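Local coordinates for protein Amy13K (Eubacterium rectale DSM 17629, PDB 6B15) that probably binds starch through two family 26 carbohydrate-binding modules, as part of a bacterial amylase-type protein, at residues G122-A127 and Q157-N162. Sequence-based numbering, arbitrary orientation.
Sequences GADASA and QDVKQN
Gln-157 and Asp-158 reach across to Asp-124 and Ser-126 where two surface loops of the second starch-binding module, a beta-sheet domain, lie side by side; one follows strand 116-121, the other links strands 150-157 and 163-168. Two nearly straight hydrogen bonds join them. The backbone N of Asp-124 donates to Gln-157 OE1 (2.7 Å), close to the line of the C=O bond; the glutamine chain, extended beyond CG (chi2 -179°), carries OE1 there. The backbone N of Asp-158 donates to Ser-126 OG (2.7 Å, 172° at the hydrogen). Set between its own backbone N and carbonyl carbon (chi1 67°), that hydroxyl can also donate a hydrogen bond to Asp-124 OD2, which accepts from the backbone N of Ser-126 in an Asx turn, the two donors coming from opposite faces of the carboxylate; a type I turn from Asp-124 to Ala-127 shapes the same corner. The other end of the Gln-157 amide, NE2, donates to Gln-161 O (2.8 Å) in the amide plane, so both ends are held. With an alanine at Gln-157 the amide is gone, and Asp-124 N and Gln-161 O would probably lose the partner they share, weakening the link between the loops. Van der Waals contacts are modest: Ala-127 CB rests on Gln-157 CG (4.0 Å), the side chains of Val-159 and Asp-124 cross at about a right angle, with Val-159 CG2 against the carboxylate, 3.6 Å from Asp-124 CG, and Ser-126 CB lies 3.4 Å from Asp-158 CG.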
loop_
_atom_site.group_PDB
_atom_site.type_symbol
_atom_site.label_atom_id
_atom_site.label_comp_id
_atom_site.label_asym_id
_atom_site.label_seq_id
_atom_site.Cartn_x
_atom_site.Cartn_y
_atom_site.Cartn_z
ATOM N N GLY A 122 -13.822 6.178 12.354
ATOM C CA GLY A 122 -13.215 7.388 11.829
ATOM C C GLY A 122 -13.130 7.457 10.315
ATOM O O GLY A 122 -12.595 8.420 9.763
ATOM N N ALA A 123 -13.663 6.447 9.636
ATOM C CA ALA A 123 -13.564 6.377 8.183
ATOM C C ALA A 123 -14.675 7.172 7.500
ATOM O O ALA A 123 -15.647 7.580 8.137
ATOM C CB ALA A 123 -13.596 4.929 7.726
ATOM N N ASP A 124 -14.517 7.394 6.198
ATOM C CA ASP A 124 -15.509 8.118 5.412
ATOM C C ASP A 124 -16.764 7.276 5.210
ATOM O O ASP A 124 -16.717 6.049 5.285
ATOM C CB ASP A 124 -14.924 8.522 4.056
ATOM C CG ASP A 124 -15.886 9.351 3.230
ATOM O OD1 ASP A 124 -15.961 10.575 3.460
ATOM O OD2 ASP A 124 -16.568 8.778 2.354
ATOM N N ALA A 125 -17.885 7.940 4.947
ATOM C CA ALA A 125 -19.156 7.248 4.758
ATOM C C ALA A 125 -19.189 6.445 3.456
ATOM O O ALA A 125 -20.150 5.731 3.192
ATOM C CB ALA A 125 -20.304 8.244 4.789
ATOM N N SER A 126 -18.145 6.567 2.641
ATOM C CA SER A 126 -18.015 5.743 1.440
ATOM C C SER A 126 -17.324 4.418 1.754
ATOM O O SER A 126 -17.223 3.543 0.892
ATOM C CB SER A 126 -17.229 6.488 0.361
ATOM O OG SER A 126 -15.882 6.678 0.757
ATOM N N ALA A 127 -16.853 4.275 2.990
ATOM C CA ALA A 127 -16.027 3.136 3.377
ATOM C C ALA A 127 -16.738 1.796 3.207
ATOM O O ALA A 127 -17.917 1.663 3.525
ATOM C CB ALA A 127 -15.565 3.293 4.820
ATOM N N GLN A 157 -12.175 3.374 0.413
ATOM C CA GLN A 157 -12.886 4.646 0.533
ATOM C C GLN A 157 -12.807 5.455 -0.755
ATOM O O GLN A 157 -11.869 5.305 -1.538
ATOM C CB GLN A 157 -12.317 5.473 1.684
ATOM C CG GLN A 157 -12.275 4.753 3.017
ATOM C CD GLN A 157 -11.726 5.632 4.116
ATOM O OE1 GLN A 157 -12.468 6.371 4.762
ATOM N NE2 GLN A 157 -10.416 5.569 4.328
ATOM N N ASP A 158 -13.794 6.321 -0.962
ATOM C CA ASP A 158 -13.825 7.194 -2.130
ATOM C C ASP A 158 -12.820 8.334 -2.002
ATOM O O ASP A 158 -12.402 8.918 -3.004
ATOM C CB ASP A 158 -15.229 7.768 -2.330
ATOM C CG ASP A 158 -16.214 6.743 -2.854
ATOM O OD1 ASP A 158 -15.899 5.535 -2.826
ATOM O OD2 ASP A 158 -17.312 7.148 -3.289
ATOM N N VAL A 159 -12.448 8.650 -0.764
ATOM C CA VAL A 159 -11.523 9.743 -0.480
ATOM C C VAL A 159 -10.354 9.275 0.381
ATOM O O VAL A 159 -10.402 8.198 0.975
ATOM C CB VAL A 159 -12.236 10.908 0.235
ATOM C CG1 VAL A 159 -13.247 11.555 -0.696
ATOM C CG2 VAL A 159 -12.916 10.424 1.514
ATOM N N LYS A 160 -9.310 10.097 0.446
ATOM C CA LYS A 160 -8.121 9.784 1.232
ATOM C C LYS A 160 -8.330 10.167 2.696
ATOM O O LYS A 160 -7.856 11.207 3.151
ATOM C CB LYS A 160 -6.898 10.504 0.658
ATOM C CG LYS A 160 -5.575 9.968 1.183
ATOM C CD LYS A 160 -4.391 10.470 0.372
ATOM C CE LYS A 160 -3.837 11.770 0.925
ATOM N NZ LYS A 160 -2.692 12.262 0.111
ATOM N N GLN A 161 -9.036 9.308 3.425
ATOM C CA GLN A 161 -9.450 9.600 4.793
ATOM C C GLN A 161 -8.746 8.695 5.799
ATOM O O GLN A 161 -8.849 7.471 5.721
ATOM C CB GLN A 161 -10.971 9.447 4.915
ATOM C CG GLN A 161 -11.528 9.612 6.323
ATOM C CD GLN A 161 -11.251 10.984 6.905
ATOM O OE1 GLN A 161 -11.641 12.002 6.333
ATOM N NE2 GLN A 161 -10.573 11.018 8.047
ATOM N N ASN A 162 -8.031 9.302 6.742
ATOM C CA ASN A 162 -7.404 8.547 7.819
ATOM C C ASN A 162 -8.448 7.956 8.756
ATOM O O ASN A 162 -9.537 8.508 8.918
ATOM C CB ASN A 162 -6.442 9.430 8.614
ATOM C CG ASN A 162 -5.253 9.887 7.793
ATOM O OD1 ASN A 162 -5.011 9.385 6.695
ATOM N ND2 ASN A 162 -4.499 10.840 8.327
HETATM O O HOH W 1 -14.337 11.852 4.942
HETATM O O HOH W 2 -15.378 3.057 -1.397
#